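Long-range contacts in acetone carboxylase alpha subunit (Xanthobacter autotrophicus Py2, PDB 5M45), which is an enzyme subunit of the hydantoinase B/oxoprolinase family that binds a manganese ion and belongs to an assembly of six protein chains: residues 281-286 with 413-418; 285-290 with 319-324. All blocks are in the same frame, centred on the assembly; numbering follows the deposited sequence.

Contact 1: residues 281-286 with 413-418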
loop_
_atom_site.group_PDB
_atom_site.type_symbol
_atom_site.label_atom_id
_atom_site.label_comp_id
_atom_site.label_asym_id
_atom_site.label_seq_id
_atom_site.Cartn_x
_atom_site.Cartn_y
_atom_site.Cartn_z
ATOM N N ALA A 281 23.373 -6.255 -42.184
ATOM C CA ALA A 281 23.442 -7.590 -42.808
ATOM C C ALA A 281 22.064 -8.190 -43.180
ATOM O O ALA A 281 21.992 -8.968 -44.144
ATOM C CB ALA A 281 24.217 -8.561 -41.911
ATOM N N MET A 282 20.991 -7.832 -42.441
ATOM C CA MET A 282 19.729 -8.550 -42.510
ATOM C C MET A 282 18.544 -7.756 -43.081
ATOM O O MET A 282 17.597 -8.356 -43.587
ATOM C CB MET A 282 19.323 -9.047 -41.105
ATOM C CG MET A 282 20.182 -10.122 -40.467
ATOM S SD MET A 282 19.678 -10.482 -38.736
ATOM C CE MET A 282 18.192 -11.376 -39.038
ATOM N N THR A 283 18.569 -6.416 -42.975
ATOM C CA THR A 283 17.405 -5.594 -43.257
ATOM C C THR A 283 17.575 -4.786 -44.565
ATOM O O THR A 283 18.430 -5.142 -45.416
ATOM C CB THR A 283 17.030 -4.681 -42.041
ATOM O OG1 THR A 283 17.963 -3.592 -41.917
ATOM C CG2 THR A 283 16.952 -5.478 -40.744
ATOM N N ILE A 284 16.754 -3.733 -44.743
ATOM C CA ILE A 284 16.782 -2.854 -45.903
ATOM C C ILE A 284 16.494 -1.425 -45.387
ATOM O O ILE A 284 15.531 -1.232 -44.633
ATOM C CB ILE A 284 15.670 -3.252 -46.925
ATOM C CG1 ILE A 284 15.847 -4.697 -47.417
ATOM C CG2 ILE A 284 15.683 -2.310 -48.134
ATOM C CD1 ILE A 284 14.734 -5.207 -48.317
ATOM N N PRO A 285 17.281 -0.408 -45.798
ATOM C CA PRO A 285 16.951 0.947 -45.373
ATOM C C PRO A 285 15.625 1.427 -45.958
ATOM O O PRO A 285 15.283 1.058 -47.076
ATOM C CB PRO A 285 18.107 1.785 -45.945
ATOM C CG PRO A 285 18.580 1.004 -47.140
ATOM C CD PRO A 285 18.421 -0.428 -46.737
ATOM N N GLY A 286 14.904 2.257 -45.210
ATOM C CA GLY A 286 13.578 2.707 -45.618
ATOM C C GLY A 286 12.657 3.086 -44.470
ATOM O O GLY A 286 13.097 3.132 -43.295
ATOM N N ARG A 413 6.129 -7.366 -37.896
ATOM C CA ARG A 413 5.695 -7.274 -39.277
ATOM C C ARG A 413 6.577 -6.335 -40.108
ATOM O O ARG A 413 6.964 -6.654 -41.250
ATOM C CB ARG A 413 4.218 -6.851 -39.384
ATOM C CG ARG A 413 3.264 -7.845 -38.746
ATOM C CD ARG A 413 1.799 -7.690 -39.241
ATOM N NE ARG A 413 1.282 -6.337 -39.055
ATOM C CZ ARG A 413 0.761 -5.849 -37.916
ATOM N NH1 ARG A 413 0.641 -6.581 -36.799
ATOM N NH2 ARG A 413 0.323 -4.580 -37.901
ATOM N N GLY A 414 6.913 -5.176 -39.545
ATOM C CA GLY A 414 7.810 -4.264 -40.253
ATOM C C GLY A 414 9.177 -4.852 -40.521
ATOM O O GLY A 414 9.674 -4.814 -41.656
ATOM N N LEU A 415 9.807 -5.388 -39.468
ATOM C CA LEU A 415 11.100 -6.062 -39.649
ATOM C C LEU A 415 11.025 -7.214 -40.635
ATOM O O LEU A 415 11.957 -7.398 -41.432
ATOM C CB LEU A 415 11.701 -6.560 -38.318
ATOM C CG LEU A 415 12.464 -5.584 -37.427
ATOM C CD1 LEU A 415 12.815 -6.246 -36.085
ATOM C CD2 LEU A 415 13.736 -5.142 -38.110
ATOM N N SER A 416 9.938 -7.981 -40.600
ATOM C CA SER A 416 9.774 -9.083 -41.552
ATOM C C SER A 416 9.669 -8.656 -43.005
ATOM O O SER A 416 10.083 -9.409 -43.885
ATOM C CB SER A 416 8.586 -9.988 -41.150
ATOM O OG SER A 416 8.844 -10.613 -39.892
ATOM N N ARG A 417 9.178 -7.454 -43.285
ATOM C CA ARG A 417 9.184 -6.967 -44.683
ATOM C C ARG A 417 10.609 -6.785 -45.194
ATOM O O ARG A 417 10.874 -7.051 -46.362
ATOM C CB ARG A 417 8.380 -5.667 -44.860
ATOM C CG ARG A 417 6.892 -5.834 -44.669
ATOM C CD ARG A 417 6.134 -4.532 -44.885
ATOM N NE ARG A 417 4.791 -4.718 -44.374
ATOM C CZ ARG A 417 3.823 -5.394 -44.977
ATOM N NH1 ARG A 417 4.020 -5.931 -46.185
ATOM N NH2 ARG A 417 2.629 -5.505 -44.365
ATOM N N SER A 418 11.522 -6.331 -44.322
ATOM C CA SER A 418 12.956 -6.181 -44.680
ATOM C C SER A 418 13.579 -7.561 -44.965
ATOM O O SER A 418 14.229 -7.759 -45.994
ATOM C CB SER A 418 13.754 -5.402 -43.602
ATOM O OG SER A 418 14.165 -6.168 -42.474
#
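Between Thr283, Ile284 and Ser418 the flat groups are peptides: no ring and no guanidinium group bridges the two segments. The Thr283-Ile284 peptide is approached by Ser418, whose CB lies 3.6 Å from Ile284 N, while the Ile284 CD1 methyl packs against Ser418 O, 3.5 Å away. In this motif the loop leaving the C-terminal end of helix 257-282 packs on the flank of helix 401-422. The helix stops within the first segment, Thr283 is the first residue to leave helical angles, and the loop leads on to strand 286-297 in the hydantoinase B/oxoprolinase region of the chain. The nearest CA atoms are those of Thr283 and Ser418, 4.7 Å apart.

Thr283 brings carbon to this meeting. Its CB stands 3.3 Å from Ser418 OG, and the methyl CG2, held beside the backbone N, meets the same oxygen before reaching on to Leu415, where its distance to CD2 is 4.2 Å. The Thr283 hydroxyl reaches back to the last turn of helix 257-282, hydrogen-bonded to Ile279 O. Thr283 O is bound by Arg422 NH1, further along the second helix, so the departing loop is also tied to that helix by a polar contact. No hydrogen bond joins the two segments themselves, and the residues that touch are all buried in the assembly, where aromatic packing from another protein chain reaches Thr283 and Ile284.

The buried Ser418 hydroxyl is satisfied within its helix. A chi1 of 81° turns OG back between the backbone N and the carbonyl carbon, and from there it donates to a lone pair of Leu415 O, in the carbonyl plane, at 2.7 Å with a C=O...OG angle of 142°.

Contact 2: residues 285-290 with 319-324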
loop_
_atom_site.group_PDB
_atom_site.type_symbol
_atom_site.label_atom_id
_atom_site.label_comp_id
_atom_site.label_asym_id
_atom_site.label_seq_id
_atom_site.Cartn_x
_atom_site.Cartn_y
_atom_site.Cartn_z
ATOM N N PRO A 285 17.281 -0.408 -45.798
ATOM C CA PRO A 285 16.951 0.947 -45.373
ATOM C C PRO A 285 15.625 1.427 -45.958
ATOM O O PRO A 285 15.283 1.058 -47.076
ATOM C CB PRO A 285 18.107 1.785 -45.945
ATOM C CG PRO A 285 18.580 1.004 -47.140
ATOM C CD PRO A 285 18.421 -0.428 -46.737
ATOM N N GLY A 286 14.904 2.257 -45.210
ATOM C CA GLY A 286 13.578 2.707 -45.618
ATOM C C GLY A 286 12.657 3.086 -44.470
ATOM O O GLY A 286 13.097 3.132 -43.295
ATOM N N THR A 287 11.407 3.396 -44.810
ATOM C CA THR A 287 10.377 3.702 -43.830
ATOM C C THR A 287 9.299 2.614 -43.848
ATOM O O THR A 287 8.809 2.269 -44.922
ATOM C CB THR A 287 9.746 5.083 -44.066
ATOM O OG1 THR A 287 10.771 6.062 -44.015
ATOM C CG2 THR A 287 8.707 5.412 -43.016
ATOM N N TYR A 288 8.983 2.088 -42.671
ATOM C CA TYR A 288 8.005 0.995 -42.456
ATOM C C TYR A 288 6.881 1.536 -41.553
ATOM O O TYR A 288 7.181 2.152 -40.502
ATOM C CB TYR A 288 8.680 -0.212 -41.764
ATOM C CG TYR A 288 9.876 -0.801 -42.521
ATOM C CD1 TYR A 288 11.133 -0.171 -42.501
ATOM C CD2 TYR A 288 9.766 -1.982 -43.227
ATOM C CE1 TYR A 288 12.210 -0.675 -43.205
ATOM C CE2 TYR A 288 10.851 -2.507 -43.921
ATOM C CZ TYR A 288 12.072 -1.855 -43.915
ATOM O OH TYR A 288 13.151 -2.369 -44.614
ATOM N N ARG A 289 5.612 1.332 -41.932
ATOM C CA ARG A 289 4.478 1.870 -41.187
ATOM C C ARG A 289 3.517 0.723 -40.801
ATOM O O ARG A 289 3.173 -0.102 -41.634
ATOM C CB ARG A 289 3.728 2.947 -42.008
ATOM C CG ARG A 289 4.629 4.044 -42.574
ATOM C CD ARG A 289 3.873 5.046 -43.470
ATOM N NE ARG A 289 4.849 5.903 -44.183
ATOM C CZ ARG A 289 5.495 5.574 -45.303
ATOM N NH1 ARG A 289 5.266 4.413 -45.971
ATOM N NH2 ARG A 289 6.354 6.429 -45.810
ATOM N N GLN A 290 3.120 0.690 -39.530
ATOM C CA GLN A 290 2.269 -0.370 -38.980
ATOM C C GLN A 290 1.558 0.105 -37.705
ATOM O O GLN A 290 1.889 1.180 -37.157
ATOM C CB GLN A 290 3.066 -1.669 -38.742
ATOM C CG GLN A 290 4.328 -1.516 -37.877
ATOM C CD GLN A 290 5.549 -0.987 -38.678
ATOM O OE1 GLN A 290 5.943 -1.595 -39.679
ATOM N NE2 GLN A 290 6.112 0.148 -38.248
ATOM N N PRO A 319 0.213 3.329 -33.233
ATOM C CA PRO A 319 0.842 3.393 -34.535
ATOM C C PRO A 319 2.373 3.584 -34.374
ATOM O O PRO A 319 2.802 4.218 -33.425
ATOM C CB PRO A 319 0.217 4.652 -35.159
ATOM C CG PRO A 319 -0.002 5.553 -34.002
ATOM C CD PRO A 319 -0.353 4.641 -32.842
ATOM N N CYS A 320 3.159 3.043 -35.309
ATOM C CA CYS A 320 4.605 3.170 -35.294
ATOM C C CYS A 320 5.142 3.473 -36.700
ATOM O O CYS A 320 4.808 2.751 -37.668
ATOM C CB CYS A 320 5.271 1.886 -34.790
ATOM S SG CYS A 320 7.098 2.022 -34.790
ATOM N N GLU A 321 5.921 4.555 -36.789
ATOM C CA GLU A 321 6.738 4.860 -37.963
ATOM C C GLU A 321 8.170 4.407 -37.652
ATOM O O GLU A 321 8.847 4.967 -36.752
ATOM C CB GLU A 321 6.695 6.362 -38.312
ATOM C CG GLU A 321 7.501 6.708 -39.559
ATOM C CD GLU A 321 7.436 8.175 -39.966
ATOM O OE1 GLU A 321 8.071 8.468 -41.000
ATOM O OE2 GLU A 321 6.841 9.053 -39.261
ATOM N N MET A 322 8.618 3.397 -38.382
ATOM C CA MET A 322 9.938 2.767 -38.160
ATOM C C MET A 322 10.871 3.185 -39.333
ATOM O O MET A 322 10.525 2.951 -40.479
ATOM C CB MET A 322 9.797 1.221 -38.072
ATOM C CG MET A 322 11.104 0.391 -38.056
ATOM S SD MET A 322 10.809 -1.381 -38.413
ATOM C CE MET A 322 9.797 -1.840 -36.960
ATOM N N THR A 323 12.015 3.787 -39.030
ATOM C CA THR A 323 12.990 4.240 -40.033
ATOM C C THR A 323 14.328 3.504 -39.845
ATOM O O THR A 323 14.911 3.592 -38.771
ATOM C CB THR A 323 13.239 5.770 -39.925
ATOM O OG1 THR A 323 12.001 6.449 -40.015
ATOM C CG2 THR A 323 14.129 6.283 -41.075
ATOM N N ILE A 324 14.785 2.767 -40.868
ATOM C CA ILE A 324 16.113 2.141 -40.871
ATOM C C ILE A 324 16.970 3.003 -41.794
ATOM O O ILE A 324 16.610 3.220 -42.959
ATOM C CB ILE A 324 16.030 0.671 -41.342
ATOM C CG1 ILE A 324 15.169 -0.148 -40.362
ATOM C CG2 ILE A 324 17.415 0.022 -41.436
ATOM C CD1 ILE A 324 14.930 -1.589 -40.749
HETATM O O HOH W 1 10.757 7.839 -41.945
#
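Gly286, Tyr288 and Gln290 form the hydrogen-bonded pairs with Ile324, Met322 and Cys320 in an antiparallel ladder whose strand axes run at 160°. Six backbone bonds make it, the shortest being the reciprocal pair between Tyr288 N and Met322 O and between Met322 N and Tyr288 O, each 2.8 Å.

On one face Tyr288, Gln290 and Cys320 touch helix 401-422, Met322 turns to strand 330-333, and an aromatic side chain of another protein chain stacks on the Tyr288 ring. Ile324 CD1 meets Tyr288 CE1 obliquely at 3.8 Å, and Met322 SD makes a slanting Met-aromatic contact, 4.8 Å from the ring centroid. The bend at chi2 (-81°) brings Gln290 NE2 back over the ladder, 3.8 Å from Met322 CB, where it donates a weak bond to Tyr288 O.

On the other face one water joins Thr287 OG1, Thr323 OG1 and Glu321 OE1, donating to the carboxylate at 2.9 Å. Thr287 CG2 lies over one face of the Arg289 guanidinium, offset toward the rim; NH1 is hydrogen-bonded to the backbone of another protein chain.

From Gly286, Thr287 and Tyr288 the sheet continues into a strand of that chain. Backbone bonding thus fixes the register between a largely apolar, buried face and a partly exposed polar face bridged by one water.

Contacts 1 and 2 share Pro285 and Gly286, where the loop after helix 257-282 becomes strand 286-297. Contact 1 is wholly buried and held by van der Waals packing, the Ser418 hydroxyl being bonded to Leu415 O and that of Thr283 to Ile279 O. Contact 2 is larger and only partly buried; regular backbone hydrogen bonding carries it, with a water on its polar face. They meet through Tyr288, whose ring atom CD2 packs 3.2 Å from Gly414 O and whose OH is hydrogen-bonded to Ile284 O. Helix 401-422 therefore rests against both the loop and the buried face of the sheet, and another protein chain flanks both contacts.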